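Local coordinates for protein At4g34840 (Arabidopsis thaliana, PDB 3BSF) that is a nucleosidase of the phosphorylase superfamily that binds adenine in a pocket and assembles from two chains, at residues F43-M55 and I61-G73. Sequence-based numbering, arbitrary orientation.
Sequences FPKEVTWIMFKGM and INIVCPGKDSTLG
Strands 50-56 and 59-65 form an antiparallel beta hairpin in the mixed sheet of this phosphorylase-superfamily fold, I50–G54 pairing with I61–C65. I50/C65 and F52/I63 are hydrogen-bonded pairs, each closed by two backbone bonds; C65 N gives one to I50 O at 2.9 Å. At G54/I61 the bond from G54 N is weak.

On one face, I50, F52, C65 and I63 form an apolar layer facing helix 23-33, which I50, F52 and I63 touch. CG1 of I50, placed between its backbone N and carbonyl carbon (chi1 47°), reaches CB of C65 at 3.7 Å. The ring of F52 presents an edge to I63 O.

M51, K53, N62 and V64 occupy the other face. K53 and N62 lie side by side: the lysine's methylene chain, with CG anti to its backbone N (chi1 -171°), runs along the amide, CG lying 3.5 Å from N62 ND2. Beta-branched V64 suits the strand, and its CG1 lies 3.7 Å from F43 CZ. W49 CE3 lies over one face of the F43 ring, toward its rim, while V47 CB sits over the indole.

Beyond the strands, P66 O approaches the indole edge of W49, 3.2 Å from CD1. T48 OG1 lies 3.1 Å from K68 O and 3.2 Å from P66 O. G67 passes close to T48 with a positive phi, which favours glycine, and its N donates to C65 SG. Backbone bonds fix the register and apolar side chains seat the hairpin against helix 23-33, while T48's single hydroxyl proton can serve only one carbonyl at a time where the two loops meet.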
# COMPACT_ATOMS: atom_id res chain seq x y z
N PHE A 43 -5.33 14.75 11.34
CA PHE A 43 -5.82 13.76 10.39
C PHE A 43 -7.35 13.74 10.33
O PHE A 43 -8.03 14.32 11.19
CB PHE A 43 -5.32 12.36 10.78
CG PHE A 43 -3.83 12.30 11.03
CD1 PHE A 43 -2.93 12.87 10.11
CD2 PHE A 43 -3.33 11.65 12.16
CE1 PHE A 43 -1.56 12.80 10.32
CE2 PHE A 43 -1.96 11.58 12.39
CZ PHE A 43 -1.06 12.15 11.46
N PRO A 44 -7.91 13.08 9.30
CA PRO A 44 -9.37 13.00 9.16
C PRO A 44 -9.97 12.31 10.37
O PRO A 44 -9.44 11.30 10.88
CB PRO A 44 -9.55 12.17 7.88
CG PRO A 44 -8.31 12.47 7.09
CD PRO A 44 -7.23 12.45 8.15
N LYS A 45 -11.10 12.84 10.83
CA LYS A 45 -11.79 12.30 11.99
C LYS A 45 -11.97 10.78 11.90
O LYS A 45 -12.01 10.09 12.92
CB LYS A 45 -13.14 13.00 12.14
CG LYS A 45 -13.72 12.94 13.53
CD LYS A 45 -14.64 14.16 13.81
CE LYS A 45 -14.96 14.32 15.31
NZ LYS A 45 -15.56 15.65 15.66
N GLU A 46 -12.04 10.23 10.69
CA GLU A 46 -12.27 8.79 10.56
C GLU A 46 -11.11 7.80 10.67
O GLU A 46 -11.34 6.64 11.00
CB GLU A 46 -13.06 8.49 9.28
CG GLU A 46 -12.89 9.50 8.18
CD GLU A 46 -13.84 10.66 8.31
OE1 GLU A 46 -15.07 10.40 8.25
OE2 GLU A 46 -13.37 11.81 8.47
N VAL A 47 -9.88 8.21 10.40
CA VAL A 47 -8.77 7.26 10.52
C VAL A 47 -8.54 6.95 11.98
O VAL A 47 -9.08 7.63 12.84
CB VAL A 47 -7.48 7.83 9.93
CG1 VAL A 47 -7.70 8.20 8.47
CG2 VAL A 47 -7.03 9.05 10.72
N THR A 48 -7.74 5.92 12.27
CA THR A 48 -7.44 5.51 13.65
C THR A 48 -6.00 5.86 14.05
O THR A 48 -5.51 5.42 15.10
CB THR A 48 -7.65 3.97 13.87
OG1 THR A 48 -6.78 3.22 13.00
CG2 THR A 48 -9.10 3.60 13.59
N TRP A 49 -5.34 6.65 13.21
CA TRP A 49 -3.95 7.05 13.44
C TRP A 49 -3.73 7.86 14.71
O TRP A 49 -4.52 8.75 15.05
CB TRP A 49 -3.44 7.85 12.24
CG TRP A 49 -3.80 7.19 10.95
CD1 TRP A 49 -4.13 5.87 10.76
CD2 TRP A 49 -3.85 7.81 9.65
NE1 TRP A 49 -4.39 5.63 9.43
CE2 TRP A 49 -4.22 6.80 8.73
CE3 TRP A 49 -3.62 9.10 9.18
CZ2 TRP A 49 -4.37 7.06 7.36
CZ3 TRP A 49 -3.76 9.35 7.81
CH2 TRP A 49 -4.14 8.33 6.92
N ILE A 50 -2.65 7.55 15.42
CA ILE A 50 -2.30 8.24 16.65
C ILE A 50 -0.99 9.02 16.50
O ILE A 50 -0.11 8.63 15.73
CB ILE A 50 -2.19 7.24 17.82
CG1 ILE A 50 -1.34 6.04 17.40
CG2 ILE A 50 -3.57 6.77 18.23
CD1 ILE A 50 -1.30 4.94 18.44
N MET A 51 -0.86 10.12 17.21
CA MET A 51 0.36 10.91 17.11
C MET A 51 0.88 11.36 18.46
O MET A 51 0.11 11.72 19.34
CB MET A 51 0.11 12.14 16.21
CG MET A 51 1.21 13.20 16.22
SD MET A 51 0.94 14.53 15.00
CE MET A 51 -0.50 15.35 15.64
N PHE A 52 2.20 11.31 18.63
CA PHE A 52 2.85 11.75 19.86
C PHE A 52 3.85 12.86 19.51
O PHE A 52 4.78 12.65 18.74
CB PHE A 52 3.57 10.60 20.56
CG PHE A 52 2.67 9.47 20.95
CD1 PHE A 52 2.27 8.52 20.02
CD2 PHE A 52 2.22 9.36 22.26
CE1 PHE A 52 1.45 7.46 20.39
CE2 PHE A 52 1.40 8.31 22.64
CZ PHE A 52 1.01 7.36 21.71
N LYS A 53 3.62 14.04 20.08
CA LYS A 53 4.48 15.19 19.83
C LYS A 53 5.32 15.50 21.05
O LYS A 53 4.95 15.17 22.17
CB LYS A 53 3.63 16.42 19.44
CG LYS A 53 4.45 17.62 18.94
CD LYS A 53 3.58 18.69 18.24
CE LYS A 53 4.39 19.96 17.87
NZ LYS A 53 5.55 19.72 16.94
N GLY A 54 6.46 16.13 20.82
CA GLY A 54 7.35 16.47 21.91
C GLY A 54 8.52 17.30 21.42
O GLY A 54 8.86 17.27 20.24
N MET A 55 9.14 18.03 22.34
CA MET A 55 10.29 18.87 22.00
C MET A 55 11.54 18.43 22.76
O MET A 55 11.73 18.78 23.92
CB MET A 55 9.98 20.35 22.30
CG MET A 55 9.64 21.20 21.07
SD MET A 55 8.05 20.80 20.23
CE MET A 55 7.39 22.43 19.99
N ILE A 61 9.99 16.44 17.88
CA ILE A 61 9.83 15.03 17.54
C ILE A 61 8.35 14.63 17.49
O ILE A 61 7.59 14.92 18.42
CB ILE A 61 10.56 14.14 18.58
CG1 ILE A 61 11.87 14.81 19.02
CG2 ILE A 61 10.83 12.76 17.97
CD1 ILE A 61 12.87 15.07 17.91
N ASN A 62 7.95 13.99 16.40
CA ASN A 62 6.58 13.53 16.22
C ASN A 62 6.60 12.06 15.83
O ASN A 62 7.21 11.70 14.83
CB ASN A 62 5.86 14.31 15.13
CG ASN A 62 5.55 15.73 15.54
OD1 ASN A 62 6.45 16.58 15.63
ND2 ASN A 62 4.28 16.01 15.79
N ILE A 63 5.96 11.22 16.62
CA ILE A 63 5.88 9.81 16.30
C ILE A 63 4.45 9.52 15.85
O ILE A 63 3.51 9.65 16.64
CB ILE A 63 6.22 8.91 17.51
CG1 ILE A 63 7.66 9.16 17.96
CG2 ILE A 63 6.04 7.45 17.13
CD1 ILE A 63 8.09 8.25 19.08
N VAL A 64 4.28 9.14 14.60
CA VAL A 64 2.94 8.85 14.10
C VAL A 64 2.79 7.36 13.85
O VAL A 64 3.67 6.74 13.26
CB VAL A 64 2.66 9.62 12.79
CG1 VAL A 64 1.26 9.34 12.30
CG2 VAL A 64 2.83 11.12 13.03
N CYS A 65 1.69 6.78 14.32
CA CYS A 65 1.43 5.36 14.16
C CYS A 65 0.06 5.14 13.54
O CYS A 65 -0.89 5.86 13.85
CB CYS A 65 1.51 4.66 15.53
SG CYS A 65 1.11 2.88 15.53
N PRO A 66 -0.07 4.14 12.65
CA PRO A 66 -1.37 3.88 12.02
C PRO A 66 -2.42 3.41 13.04
O PRO A 66 -3.62 3.37 12.73
CB PRO A 66 -1.04 2.81 10.97
CG PRO A 66 0.16 2.10 11.56
CD PRO A 66 0.97 3.25 12.09
N GLY A 67 -1.96 3.08 14.24
CA GLY A 67 -2.85 2.61 15.30
C GLY A 67 -3.34 1.17 15.17
O GLY A 67 -2.67 0.31 14.57
N LYS A 68 -4.51 0.91 15.73
CA LYS A 68 -5.10 -0.42 15.70
C LYS A 68 -6.26 -0.44 14.73
O LYS A 68 -6.98 0.54 14.62
CB LYS A 68 -5.60 -0.81 17.10
CG LYS A 68 -4.58 -0.58 18.21
CD LYS A 68 -4.37 -1.82 19.06
CE LYS A 68 -3.26 -1.61 20.10
NZ LYS A 68 -2.83 -2.87 20.82
N ASP A 69 -6.44 -1.56 14.02
CA ASP A 69 -7.51 -1.71 13.03
C ASP A 69 -8.86 -1.51 13.71
O ASP A 69 -9.11 -2.06 14.78
CB ASP A 69 -7.48 -3.09 12.37
CG ASP A 69 -8.30 -3.15 11.08
OD1 ASP A 69 -7.91 -2.44 10.12
OD2 ASP A 69 -9.32 -3.88 11.02
N SER A 70 -9.74 -0.75 13.07
CA SER A 70 -11.04 -0.47 13.64
C SER A 70 -11.97 -1.67 13.66
O SER A 70 -12.99 -1.65 14.35
CB SER A 70 -11.71 0.68 12.89
OG SER A 70 -12.00 0.29 11.55
N THR A 71 -11.64 -2.72 12.91
CA THR A 71 -12.50 -3.90 12.89
C THR A 71 -11.94 -5.03 13.72
O THR A 71 -12.63 -5.56 14.59
CB THR A 71 -12.72 -4.45 11.47
OG1 THR A 71 -13.43 -3.49 10.68
CG2 THR A 71 -13.52 -5.74 11.53
N LEU A 72 -10.68 -5.37 13.46
CA LEU A 72 -9.97 -6.44 14.17
C LEU A 72 -9.36 -6.02 15.50
O LEU A 72 -9.19 -6.84 16.39
CB LEU A 72 -8.87 -7.01 13.27
CG LEU A 72 -9.26 -8.03 12.19
CD1 LEU A 72 -9.68 -9.33 12.86
CD2 LEU A 72 -10.39 -7.50 11.32
N GLY A 73 -9.03 -4.74 15.63
CA GLY A 73 -8.45 -4.24 16.86
C GLY A 73 -6.99 -4.59 17.00
O GLY A 73 -6.43 -4.52 18.09